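Local atomic coordinates of putative chemotaxis protein (Desulfovibrio vulgaris str. Hildenborough, PDB entry 3H4Y), a protein that probably removes the phosphoryl group from the response regulator CheY in bacterial chemotaxis, as CheX phosphatases do. Residues A[16-21]-A[26-31]; A[70-75]-A[90-95]; A[137-142]-A[148-153]. All coordinates share one frame; numbering follows the deposited sequence.

The three contacts follow one another along the chain, with no nesting or crossing. Contact 1 closes first: the four residues between its segments finish helix 10-25, and from Gly26 the chain folds back along the helix to begin strand 30-37. Contact 2 has fourteen residues between its segments and joins helix 66-77 to helix 84-109. Contact 3 closes a short hairpin between strands 137-144 and 147-155, with five residues between the segments. Contact 1 is the link among them: Leu21 packs against Val95 of contact 2 and Phe149 of contact 3, and its strand 30-37 neighbours strand 137-144 in the sheet. Contacts 2 and 3 do not touch; their centres lie about 17 Å apart.

Contact 1 of 3, residues A[16-21]-A[26-31]; sequences ATVNVL and GIQPQP
With CG1 anti to the backbone N (chi1 172°), Val18 divides its two methyls between separate partners on the returning chain. CG1 makes van der Waals contact with the amide nitrogen of Gln28, while CG2 sits 3.7 Å from the carbonyl O of Pro29 and also touches the proline ring. Gln28 reaches this place because its chain bends at chi2 (-73°); its CB starts out pointing away from the helix, yet NE2 swings back to 3.7 Å from Val18 CG1.

Pro29 points its compact ring at the helix. Its CG lies 3.9 Å from Val18 CA, and its CD is 4.0 Å from Leu21 CB, so the ring rests against the helix between these two residues. Proline suits this buried spot, since its rigid ring gives a compact apolar surface to lay against the helix. Leu21 extends the apolar surface, with CD2 4.2 Å from Ile27 CG2. Its polar link is through the backbone: Ile27 N donates to Leu21 O at 3.2 Å, almost straight at 168°, with the donor above the carbonyl plane. Gly26 makes the turn before this bond with a positive phi, which glycine adopts easily. Thr17, Leu21 and Pro29 all also meet Phe149 of strand 147-155. This is a glycine-terminated helix leading by a tight return into the strand that is outermost, within this chain, of the antiparallel sheet that the same helix covers.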
ATOM      1  N   ALA A  16      -4.739 -15.870 -11.818  1.00 10.46           N
ATOM      2  CA  ALA A  16      -4.073 -15.848 -10.492  1.00  9.75           C
ATOM      3  C   ALA A  16      -5.075 -15.821  -9.340  1.00 10.31           C
ATOM      4  O   ALA A  16      -4.969 -16.585  -8.376  1.00 10.15           O
ATOM      5  CB  ALA A  16      -3.127 -14.665 -10.400  1.00 10.50           C
ATOM      6  N   THR A  17      -6.055 -14.948  -9.466  1.00 10.35           N
ATOM      7  CA  THR A  17      -7.081 -14.782  -8.437  1.00  8.74           C
ATOM      8  C   THR A  17      -7.886 -16.065  -8.215  1.00 10.75           C
ATOM      9  O   THR A  17      -8.063 -16.529  -7.083  1.00 11.01           O
ATOM     10  CB  THR A  17      -8.006 -13.598  -8.750  1.00  9.63           C
ATOM     11  OG1 THR A  17      -7.245 -12.395  -8.766  1.00 10.82           O
ATOM     12  CG2 THR A  17      -9.100 -13.452  -7.682  1.00  9.41           C
ATOM     13  N   VAL A  18      -8.319 -16.682  -9.312  1.00 11.36           N
ATOM     14  CA  VAL A  18      -9.072 -17.932  -9.214  1.00 12.64           C
ATOM     15  C   VAL A  18      -8.192 -19.040  -8.659  1.00 11.22           C
ATOM     16  O   VAL A  18      -8.609 -19.753  -7.756  1.00 12.25           O
ATOM     17  CB  VAL A  18      -9.687 -18.324 -10.575  1.00 13.53           C
ATOM     18  CG1 VAL A  18     -10.286 -19.720 -10.505  1.00 15.46           C
ATOM     19  CG2 VAL A  18     -10.720 -17.278 -10.994  1.00 11.28           C
ATOM     20  N   ASN A  19      -6.946 -19.158  -9.126  1.00 12.37           N
ATOM     21  CA  ASN A  19      -6.045 -20.221  -8.644  1.00 14.23           C
ATOM     22  C   ASN A  19      -5.758 -20.090  -7.167  1.00 12.21           C
ATOM     23  O   ASN A  19      -5.771 -21.087  -6.398  1.00 12.87           O
ATOM     24  CB  ASN A  19      -4.666 -20.169  -9.291  1.00 17.07           C
ATOM     25  CG  ASN A  19      -4.643 -20.623 -10.697  1.00 22.31           C
ATOM     26  OD1 ASN A  19      -5.607 -21.197 -11.212  1.00 20.78           O
ATOM     27  ND2 ASN A  19      -3.503 -20.341 -11.369  1.00 22.03           N
ATOM     28  N   VAL A  20      -5.477 -18.861  -6.738  1.00 10.08           N
ATOM     29  CA  VAL A  20      -5.070 -18.650  -5.354  1.00 10.87           C
ATOM     30  C   VAL A  20      -6.253 -18.864  -4.408  1.00 12.26           C
ATOM     31  O   VAL A  20      -6.136 -19.583  -3.428  1.00 11.47           O
ATOM     32  CB  VAL A  20      -4.438 -17.255  -5.162  1.00 11.10           C
ATOM     33  CG1 VAL A  20      -4.256 -16.906  -3.687  1.00 10.27           C
ATOM     34  CG2 VAL A  20      -3.104 -17.177  -5.915  1.00 11.32           C
ATOM     35  N   LEU A  21      -7.399 -18.258  -4.692  1.00  9.44           N
ATOM     36  CA  LEU A  21      -8.548 -18.448  -3.832  1.00 10.57           C
ATOM     37  C   LEU A  21      -9.010 -19.899  -3.811  1.00  9.61           C
ATOM     38  O   LEU A  21      -9.410 -20.386  -2.748  1.00 11.47           O
ATOM     39  CB  LEU A  21      -9.714 -17.495  -4.139  1.00 11.77           C
ATOM     40  CG  LEU A  21      -9.669 -16.195  -3.327  1.00 15.46           C
ATOM     41  CD1 LEU A  21      -8.471 -15.323  -3.788  1.00 11.86           C
ATOM     42  CD2 LEU A  21     -10.942 -15.434  -3.430  1.00 16.21           C
ATOM     43  N   GLY A  26     -10.483 -22.759  -0.874  1.00 11.97           N
ATOM     44  CA  GLY A  26     -11.597 -23.525  -1.391  1.00 12.50           C
ATOM     45  C   GLY A  26     -12.731 -22.668  -1.923  1.00 13.12           C
ATOM     46  O   GLY A  26     -13.886 -23.096  -1.911  1.00 15.14           O
ATOM     47  N   ILE A  27     -12.403 -21.463  -2.387  1.00 12.08           N
ATOM     48  CA  ILE A  27     -13.381 -20.499  -2.911  1.00 13.38           C
ATOM     49  C   ILE A  27     -13.126 -20.301  -4.382  1.00 13.48           C
ATOM     50  O   ILE A  27     -11.985 -20.073  -4.798  1.00 12.87           O
ATOM     51  CB  ILE A  27     -13.293 -19.134  -2.160  1.00 14.18           C
ATOM     52  CG1 ILE A  27     -13.680 -19.330  -0.708  1.00 14.90           C
ATOM     53  CG2 ILE A  27     -14.150 -18.037  -2.868  1.00 12.62           C
ATOM     54  CD1 ILE A  27     -13.361 -18.136   0.198  1.00 16.01           C
ATOM     55  N   GLN A  28     -14.174 -20.438  -5.190  1.00 12.39           N
ATOM     56  CA  GLN A  28     -14.073 -20.205  -6.638  1.00 15.35           C
ATOM     57  C   GLN A  28     -14.689 -18.825  -6.924  1.00 13.26           C
ATOM     58  O   GLN A  28     -15.908 -18.701  -7.019  1.00 17.07           O
ATOM     59  CB  GLN A  28     -14.814 -21.303  -7.397  1.00 18.50           C
ATOM     60  CG  GLN A  28     -14.233 -22.691  -7.190  1.00 28.93           C
ATOM     61  CD  GLN A  28     -12.924 -22.913  -7.911  1.00 38.06           C
ATOM     62  OE1 GLN A  28     -12.181 -23.832  -7.575  1.00 55.24           O
ATOM     63  NE2 GLN A  28     -12.640 -22.091  -8.920  1.00 40.91           N
ATOM     64  N   PRO A  29     -13.851 -17.776  -7.061  1.00 11.50           N
ATOM     65  CA  PRO A  29     -14.391 -16.434  -7.264  1.00 11.43           C
ATOM     66  C   PRO A  29     -14.805 -16.243  -8.728  1.00 11.72           C
ATOM     67  O   PRO A  29     -14.144 -16.770  -9.636  1.00 12.31           O
ATOM     68  CB  PRO A  29     -13.208 -15.536  -6.898  1.00 12.04           C
ATOM     69  CG  PRO A  29     -12.029 -16.349  -7.289  1.00  9.80           C
ATOM     70  CD  PRO A  29     -12.381 -17.776  -7.062  1.00 13.61           C
ATOM     71  N   GLN A  30     -15.876 -15.484  -8.939  1.00  9.80           N
ATOM     72  CA  GLN A  30     -16.391 -15.212 -10.277  1.00 10.69           C
ATOM     73  C   GLN A  30     -16.027 -13.799 -10.662  1.00 10.34           C
ATOM     74  O   GLN A  30     -16.523 -12.854 -10.053  1.00  9.30           O
ATOM     75  CB  GLN A  30     -17.919 -15.361 -10.269  1.00 10.40           C
ATOM     76  CG  GLN A  30     -18.633 -14.861 -11.533  1.00 14.25           C
ATOM     77  CD  GLN A  30     -18.265 -15.692 -12.733  1.00 14.32           C
ATOM     78  OE1 GLN A  30     -18.520 -16.892 -12.746  1.00 16.58           O
ATOM     79  NE2 GLN A  30     -17.646 -15.063 -13.754  1.00 15.83           N
ATOM     80  N   PRO A  31     -15.191 -13.623 -11.687  1.00  9.39           N
ATOM     81  CA  PRO A  31     -14.889 -12.260 -12.145  1.00 10.33           C
ATOM     82  C   PRO A  31     -16.073 -11.585 -12.828  1.00 12.45           C
ATOM     83  O   PRO A  31     -16.897 -12.258 -13.494  1.00 12.45           O
ATOM     84  CB  PRO A  31     -13.771 -12.479 -13.169  1.00 12.52           C
ATOM     85  CG  PRO A  31     -13.990 -13.838 -13.662  1.00 10.99           C
ATOM     86  CD  PRO A  31     -14.510 -14.640 -12.504  1.00 11.25           C
TER

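Contact 2 of 3, residues A[70-75]-A[90-95]; sequences IALVKG and DAVGEV
Helix segments 70-75 and 90-95 run almost at right angles (85°), their axes 9.9 Å apart at closest approach, with Val73 and Ala91 bringing their CA atoms to 6.2 Å. No hydrogen bond passes between them, and every side chain that touches is apolar and buried.

The closest meeting is methyl on methyl, Val73 CG2 to Ala91 CB at 3.7 Å. Val73 has CG1 anti to its own backbone N (chi1 174°), which leaves CG2 beside that N as the branch presented to Ala91. Alanine fits here because its single methyl, pointed at helix 66-77, lets the valine branch approach the second helix where the two backbones are nearest.

Leu72, one residue earlier, needs more length. Its CB points toward the other helix, and one methyl, CD2, serves two partners: it lies 4.2 Å from Val92 CG2 and 4.3 Å from Val95 CG2. Those two valines stand three residues apart, close to one helical turn, so both can turn a methyl to the same leucine tip. The contact buries a modest 173 Å², counting both sides, for two short segments that cross steeply.

Other elements share this core. Leu72 also packs on Leu21 and Ala25 of helix 10-25, and Val95 on Val20 and Leu21, so three helices converge here. Met76, farther along helix 66-77, touches Ala91 and Val95, while Ile81, in the loop between the two helices, lies against Val73. Val92 touches Val46, in the loop just before strand 47-54.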
ATOM      1  N   ILE A  70     -14.032 -12.315   5.877  1.00  9.58           N
ATOM      2  CA  ILE A  70     -14.282 -13.271   6.969  1.00 11.63           C
ATOM      3  C   ILE A  70     -14.402 -14.691   6.411  1.00 10.96           C
ATOM      4  O   ILE A  70     -13.806 -15.640   6.937  1.00 10.16           O
ATOM      5  CB  ILE A  70     -15.527 -12.893   7.791  1.00 12.49           C
ATOM      6  CG1 ILE A  70     -15.251 -11.633   8.604  1.00 17.23           C
ATOM      7  CG2 ILE A  70     -15.935 -14.034   8.735  1.00 14.38           C
ATOM      8  CD1 ILE A  70     -16.539 -10.988   9.197  1.00 21.48           C
ATOM      9  N   ALA A  71     -15.144 -14.855   5.314  1.00 10.72           N
ATOM     10  CA  ALA A  71     -15.303 -16.155   4.708  1.00 10.93           C
ATOM     11  C   ALA A  71     -14.026 -16.680   4.115  1.00 10.01           C
ATOM     12  O   ALA A  71     -13.748 -17.903   4.174  1.00 11.08           O
ATOM     13  CB  ALA A  71     -16.410 -16.091   3.617  1.00 12.32           C
ATOM     14  N   LEU A  72     -13.236 -15.781   3.547  1.00  9.65           N
ATOM     15  CA  LEU A  72     -11.914 -16.134   3.042  1.00 11.87           C
ATOM     16  C   LEU A  72     -11.039 -16.713   4.145  1.00 12.13           C
ATOM     17  O   LEU A  72     -10.434 -17.761   3.984  1.00 11.77           O
ATOM     18  CB  LEU A  72     -11.228 -14.901   2.473  1.00 12.49           C
ATOM     19  CG  LEU A  72      -9.780 -15.076   2.048  1.00 15.08           C
ATOM     20  CD1 LEU A  72      -9.791 -15.820   0.707  1.00 15.22           C
ATOM     21  CD2 LEU A  72      -9.101 -13.745   1.898  1.00 13.61           C
ATOM     22  N   VAL A  73     -10.985 -16.021   5.275  1.00 11.25           N
ATOM     23  CA  VAL A  73     -10.132 -16.461   6.371  1.00 12.60           C
ATOM     24  C   VAL A  73     -10.602 -17.794   6.935  1.00 13.74           C
ATOM     25  O   VAL A  73      -9.793 -18.709   7.197  1.00 15.73           O
ATOM     26  CB  VAL A  73     -10.010 -15.349   7.481  1.00 17.32           C
ATOM     27  CG1 VAL A  73      -9.242 -15.903   8.683  1.00 24.57           C
ATOM     28  CG2 VAL A  73      -9.355 -14.125   6.899  1.00 21.52           C
ATOM     29  N   LYS A  74     -11.913 -17.967   7.072  1.00 13.10           N
ATOM     30  CA  LYS A  74     -12.443 -19.256   7.498  1.00 16.91           C
ATOM     31  C   LYS A  74     -12.058 -20.356   6.508  1.00 14.81           C
ATOM     32  O   LYS A  74     -11.697 -21.459   6.906  1.00 15.58           O
ATOM     33  CB  LYS A  74     -13.961 -19.202   7.632  1.00 18.12           C
ATOM     34  CG  LYS A  74     -14.449 -18.405   8.811  1.00 27.33           C
ATOM     35  CD  LYS A  74     -15.990 -18.349   8.822  1.00 34.43           C
ATOM     36  CE  LYS A  74     -16.522 -17.435   9.931  1.00 42.88           C
ATOM     37  NZ  LYS A  74     -17.977 -17.082   9.721  1.00 45.86           N
ATOM     38  N   GLY A  75     -12.162 -20.086   5.206  1.00 11.53           N
ATOM     39  CA  GLY A  75     -11.781 -21.105   4.221  1.00 11.01           C
ATOM     40  C   GLY A  75     -10.306 -21.485   4.289  1.00 14.92           C
ATOM     41  O   GLY A  75      -9.942 -22.652   4.089  1.00 17.30           O
ATOM     42  N   ASP A  90      -2.917 -11.579   8.099  1.00 12.36           N
ATOM     43  CA  ASP A  90      -1.937 -12.511   7.524  1.00 14.58           C
ATOM     44  C   ASP A  90      -2.519 -13.215   6.327  1.00 16.48           C
ATOM     45  O   ASP A  90      -1.829 -13.327   5.304  1.00 16.39           O
ATOM     46  CB  ASP A  90      -1.440 -13.518   8.564  1.00 17.78           C
ATOM     47  CG  ASP A  90      -0.638 -12.875   9.671  1.00 22.47           C
ATOM     48  OD1 ASP A  90      -0.165 -11.714   9.540  1.00 22.09           O
ATOM     49  OD2 ASP A  90      -0.445 -13.569  10.681  1.00 28.14           O
ATOM     50  N   ALA A  91      -3.781 -13.616   6.406  1.00 14.78           N
ATOM     51  CA  ALA A  91      -4.481 -14.269   5.297  1.00 17.74           C
ATOM     52  C   ALA A  91      -4.639 -13.371   4.062  1.00 16.51           C
ATOM     53  O   ALA A  91      -4.298 -13.821   2.955  1.00 13.80           O
ATOM     54  CB  ALA A  91      -5.852 -14.748   5.736  1.00 20.92           C
ATOM     55  N   VAL A  92      -5.180 -12.151   4.237  1.00 12.66           N
ATOM     56  CA  VAL A  92      -5.330 -11.193   3.148  1.00 11.96           C
ATOM     57  C   VAL A  92      -3.953 -10.878   2.575  1.00 11.78           C
ATOM     58  O   VAL A  92      -3.809 -10.808   1.373  1.00 11.67           O
ATOM     59  CB  VAL A  92      -6.121  -9.913   3.545  1.00 13.39           C
ATOM     60  CG1 VAL A  92      -6.124  -8.897   2.465  1.00 14.28           C
ATOM     61  CG2 VAL A  92      -7.586 -10.322   3.865  1.00 16.87           C
ATOM     62  N   GLY A  93      -2.958 -10.670   3.432  1.00 11.90           N
ATOM     63  CA  GLY A  93      -1.597 -10.424   2.940  1.00  9.71           C
ATOM     64  C   GLY A  93      -1.063 -11.585   2.090  1.00 11.20           C
ATOM     65  O   GLY A  93      -0.509 -11.365   1.009  1.00 10.75           O
ATOM     66  N   GLU A  94      -1.238 -12.812   2.594  1.00 10.62           N
ATOM     67  CA  GLU A  94      -0.759 -13.990   1.894  1.00 10.93           C
ATOM     68  C   GLU A  94      -1.457 -14.175   0.566  1.00 11.03           C
ATOM     69  O   GLU A  94      -0.799 -14.524  -0.438  1.00 11.51           O
ATOM     70  CB  GLU A  94      -0.924 -15.253   2.737  1.00 14.46           C
ATOM     71  CG  GLU A  94       0.069 -15.319   3.862  1.00 22.89           C
ATOM     72  CD  GLU A  94      -0.292 -16.363   4.898  1.00 31.04           C
ATOM     73  OE1 GLU A  94      -1.115 -17.265   4.568  1.00 27.54           O
ATOM     74  OE2 GLU A  94       0.241 -16.256   6.030  1.00 38.79           O
ATOM     75  N   VAL A  95      -2.785 -14.055   0.554  1.00 10.33           N
ATOM     76  CA  VAL A  95      -3.524 -14.175  -0.689  1.00 11.35           C
ATOM     77  C   VAL A  95      -3.057 -13.147  -1.722  1.00 13.12           C
ATOM     78  O   VAL A  95      -2.825 -13.457  -2.907  1.00 11.00           O
ATOM     79  CB  VAL A  95      -5.057 -14.039  -0.445  1.00 15.67           C
ATOM     80  CG1 VAL A  95      -5.802 -13.631  -1.713  1.00 20.35           C
ATOM     81  CG2 VAL A  95      -5.575 -15.318   0.072  1.00 15.92           C
TER

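Contact 3 of 3, residues A[137-142]-A[148-153]; sequences IMAIPF and EFTVEF
Phe149 O accepts the N-H of Phe142 at 2.7 Å, with an angle of 162° at the hydrogen, and the CA of Pro141 also approaches it, at 3.6 Å. This bond belongs to a regular antiparallel pairing in which Met138 with Phe153, Ile140 with Val151 and Phe142 with Phe149 are hydrogen-bonded pairs, each bonded in both directions. Ala139 with Glu152 and Pro141 with Thr150 are the non-hydrogen-bonded pairs between them. Proline, which has no N-H to give, fits a non-hydrogen-bonded position: its N is turned from strand 147-155 toward strand 30-37, where the backbone bond with Gly32 must run through Pro141 O.

The rings of Phe142 and Phe149 lie nearly parallel but slid apart, so that they barely overlap. What sits over the face of the Phe149 ring is instead CB of Phe142, a CH-pi contact 3.6 Å from the centroid. Phe149 places its ring there by setting CG between the backbone N and carbonyl carbon (chi1 67°). Beyond it, Phe142 CE1 touches Val151 CG2 at 3.6 Å. Farther along the same face, selenomethionine Met138 bends at its last torsion to bring CE 3.5 Å from Phe153 CB, while SE lies at the ring's edge, a Met-aromatic contact.

On the opposite face, Glu152 carries its carboxylate past Ile137, whose CG2 is 3.8 Å from OE2; OE2 of this buried residue takes a hydrogen bond from Asn40 ND2. Thr150 adds its methyl, 4.1 Å from Ala139 CB. The chemistry thus differs by face: aromatic and aliphatic groups fill the one whose Phe142, Phe149 and Val151 pack under helix 10-25, the other mixes Glu152 and Thr150 with Ala139 and Pro141, and backbone bonds set the hairpin's register.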
ATOM      1  N   ILE A 137      -6.026   2.958 -14.287  1.00  9.68           N
ATOM      2  CA  ILE A 137      -5.901   1.833 -13.365  1.00 10.55           C
ATOM      3  C   ILE A 137      -6.887   0.744 -13.787  1.00 10.42           C
ATOM      4  O   ILE A 137      -8.035   1.055 -14.043  1.00 12.26           O
ATOM      5  CB  ILE A 137      -6.216   2.329 -11.950  1.00  9.83           C
ATOM      6  CG1 ILE A 137      -5.113   3.282 -11.458  1.00  9.93           C
ATOM      7  CG2 ILE A 137      -6.352   1.138 -10.946  1.00 10.73           C
ATOM      8  CD1 ILE A 137      -5.603   4.215 -10.314  1.00 15.43           C
HETATM    9  N   MSE A 138      -6.424  -0.499 -13.872  1.00 10.24           N
HETATM   10  CA  MSE A 138      -7.280  -1.678 -14.166  1.00 10.78           C
HETATM   11  C   MSE A 138      -7.962  -2.112 -12.871  1.00  9.94           C
HETATM   12  O   MSE A 138      -7.328  -2.178 -11.802  1.00 11.71           O
HETATM   13  CB  MSE A 138      -6.462  -2.866 -14.698  1.00 12.77           C
HETATM   14  CG  MSE A 138      -7.289  -4.119 -15.085  1.00 14.02           C
HETATM   15 SE   MSE A 138      -6.204  -5.744 -14.895  0.75 15.17          SE
HETATM   16  CE  MSE A 138      -6.288  -5.911 -12.966  1.00 23.05           C
ATOM     17  N   ALA A 139      -9.260  -2.385 -12.949  1.00  9.95           N
ATOM     18  CA  ALA A 139      -9.981  -2.974 -11.842  1.00  9.89           C
ATOM     19  C   ALA A 139     -10.819  -4.138 -12.341  1.00 11.64           C
ATOM     20  O   ALA A 139     -11.368  -4.097 -13.450  1.00 11.91           O
ATOM     21  CB  ALA A 139     -10.855  -1.966 -11.175  1.00 10.36           C
ATOM     22  N   ILE A 140     -10.909  -5.182 -11.514  1.00 10.47           N
ATOM     23  CA  ILE A 140     -11.737  -6.357 -11.828  1.00  9.84           C
ATOM     24  C   ILE A 140     -12.493  -6.691 -10.552  1.00  9.55           C
ATOM     25  O   ILE A 140     -11.871  -7.043  -9.521  1.00  9.50           O
ATOM     26  CB  ILE A 140     -10.928  -7.602 -12.291  1.00  9.69           C
ATOM     27  CG1 ILE A 140      -9.915  -7.273 -13.398  1.00 11.50           C
ATOM     28  CG2 ILE A 140     -11.893  -8.775 -12.727  1.00 11.59           C
ATOM     29  CD1 ILE A 140      -8.856  -8.345 -13.558  1.00 14.20           C
ATOM     30  N   PRO A 141     -13.822  -6.539 -10.595  1.00  8.97           N
ATOM     31  CA  PRO A 141     -14.585  -7.002  -9.441  1.00 10.21           C
ATOM     32  C   PRO A 141     -14.715  -8.534  -9.484  1.00 10.16           C
ATOM     33  O   PRO A 141     -14.783  -9.136 -10.560  1.00  9.49           O
ATOM     34  CB  PRO A 141     -15.940  -6.354  -9.644  1.00 13.09           C
ATOM     35  CG  PRO A 141     -16.098  -6.251 -11.160  1.00 14.81           C
ATOM     36  CD  PRO A 141     -14.677  -6.046 -11.696  1.00  7.81           C
ATOM     37  N   PHE A 142     -14.746  -9.160  -8.313  1.00  9.31           N
ATOM     38  CA  PHE A 142     -15.041 -10.579  -8.171  1.00  9.44           C
ATOM     39  C   PHE A 142     -16.175 -10.772  -7.147  1.00 10.10           C
ATOM     40  O   PHE A 142     -16.299 -10.005  -6.175  1.00 10.62           O
ATOM     41  CB  PHE A 142     -13.808 -11.337  -7.678  1.00 10.07           C
ATOM     42  CG  PHE A 142     -12.716 -11.428  -8.682  1.00  8.74           C
ATOM     43  CD1 PHE A 142     -11.843 -10.360  -8.882  1.00  9.83           C
ATOM     44  CD2 PHE A 142     -12.509 -12.598  -9.408  1.00  9.70           C
ATOM     45  CE1 PHE A 142     -10.799 -10.464  -9.791  1.00 10.46           C
ATOM     46  CE2 PHE A 142     -11.475 -12.721 -10.279  1.00  9.78           C
ATOM     47  CZ  PHE A 142     -10.625 -11.660 -10.503  1.00 10.53           C
ATOM     48  N   GLU A 148     -18.091  -9.471  -2.136  1.00 11.53           N
ATOM     49  CA  GLU A 148     -17.336  -8.981  -3.276  0.67 11.21           C
ATOM     50  C   GLU A 148     -15.912  -8.581  -2.882  1.00  9.87           C
ATOM     51  O   GLU A 148     -15.642  -8.209  -1.717  1.00  8.91           O
ATOM     52  CB  GLU A 148     -18.057  -7.726  -3.807  0.67 11.71           C
ATOM     53  CG  GLU A 148     -17.542  -7.121  -5.126  0.67 16.50           C
ATOM     54  CD  GLU A 148     -16.363  -6.142  -5.027  0.67 29.87           C
ATOM     55  OE1 GLU A 148     -16.057  -5.559  -3.966  0.67 22.57           O
ATOM     56  OE2 GLU A 148     -15.739  -5.926  -6.075  0.67 25.23           O
ATOM     57  N   PHE A 149     -15.024  -8.610  -3.857  1.00  9.48           N
ATOM     58  CA  PHE A 149     -13.701  -8.013  -3.710  1.00  8.11           C
ATOM     59  C   PHE A 149     -13.255  -7.487  -5.064  1.00 12.00           C
ATOM     60  O   PHE A 149     -13.753  -7.948  -6.094  1.00 11.16           O
ATOM     61  CB  PHE A 149     -12.680  -8.938  -3.073  1.00  9.31           C
ATOM     62  CG  PHE A 149     -12.300 -10.154  -3.906  1.00 10.84           C
ATOM     63  CD1 PHE A 149     -12.994 -11.342  -3.795  1.00 10.46           C
ATOM     64  CD2 PHE A 149     -11.191 -10.124  -4.745  1.00  8.78           C
ATOM     65  CE1 PHE A 149     -12.632 -12.452  -4.512  1.00  9.39           C
ATOM     66  CE2 PHE A 149     -10.811 -11.230  -5.451  1.00 10.17           C
ATOM     67  CZ  PHE A 149     -11.532 -12.416  -5.327  1.00  9.57           C
ATOM     68  N   THR A 150     -12.337  -6.520  -5.057  1.00  9.39           N
ATOM     69  CA  THR A 150     -11.846  -5.906  -6.282  1.00  7.57           C
ATOM     70  C   THR A 150     -10.337  -5.992  -6.362  1.00  9.19           C
ATOM     71  O   THR A 150      -9.645  -5.619  -5.407  1.00 10.05           O
ATOM     72  CB  THR A 150     -12.282  -4.434  -6.393  1.00 12.05           C
ATOM     73  OG1 THR A 150     -13.709  -4.377  -6.431  1.00 15.98           O
ATOM     74  CG2 THR A 150     -11.709  -3.772  -7.617  1.00 11.95           C
ATOM     75  N   VAL A 151      -9.852  -6.502  -7.482  1.00  7.89           N
ATOM     76  CA  VAL A 151      -8.426  -6.555  -7.783  1.00  7.70           C
ATOM     77  C   VAL A 151      -8.056  -5.375  -8.709  1.00 10.07           C
ATOM     78  O   VAL A 151      -8.750  -5.111  -9.700  1.00  9.37           O
ATOM     79  CB  VAL A 151      -8.015  -7.894  -8.457  1.00  7.71           C
ATOM     80  CG1 VAL A 151      -6.502  -7.870  -8.895  1.00  8.42           C
ATOM     81  CG2 VAL A 151      -8.320  -9.080  -7.530  1.00  8.55           C
ATOM     82  N   GLU A 152      -7.001  -4.631  -8.342  1.00  8.46           N
ATOM     83  CA  GLU A 152      -6.523  -3.522  -9.172  1.00  8.44           C
ATOM     84  C   GLU A 152      -5.055  -3.711  -9.538  1.00  9.14           C
ATOM     85  O   GLU A 152      -4.311  -4.363  -8.831  1.00  9.02           O
ATOM     86  CB  GLU A 152      -6.702  -2.162  -8.476  1.00  8.79           C
ATOM     87  CG  GLU A 152      -8.098  -1.755  -8.214  1.00  9.93           C
ATOM     88  CD  GLU A 152      -8.148  -0.280  -7.861  1.00 11.82           C
ATOM     89  OE1 GLU A 152      -7.276   0.182  -7.079  1.00 12.15           O
ATOM     90  OE2 GLU A 152      -9.049   0.437  -8.356  1.00 14.51           O
ATOM     91  N   PHE A 153      -4.661  -3.092 -10.647  1.00  9.55           N
ATOM     92  CA  PHE A 153      -3.306  -3.182 -11.200  1.00  8.46           C
ATOM     93  C   PHE A 153      -3.075  -1.916 -11.986  1.00  9.98           C
ATOM     94  O   PHE A 153      -3.955  -1.477 -12.736  1.00  9.97           O
ATOM     95  CB  PHE A 153      -3.251  -4.380 -12.189  1.00  9.52           C
ATOM     96  CG  PHE A 153      -2.013  -4.472 -13.077  1.00  9.40           C
ATOM     97  CD1 PHE A 153      -0.717  -4.544 -12.566  1.00 10.99           C
ATOM     98  CD2 PHE A 153      -2.186  -4.608 -14.445  1.00  9.88           C
ATOM     99  CE1 PHE A 153       0.374  -4.696 -13.401  1.00 11.73           C
ATOM    100  CE2 PHE A 153      -1.112  -4.763 -15.289  1.00 13.91           C
ATOM    101  CZ  PHE A 153       0.173  -4.808 -14.760  1.00 12.56           C
TER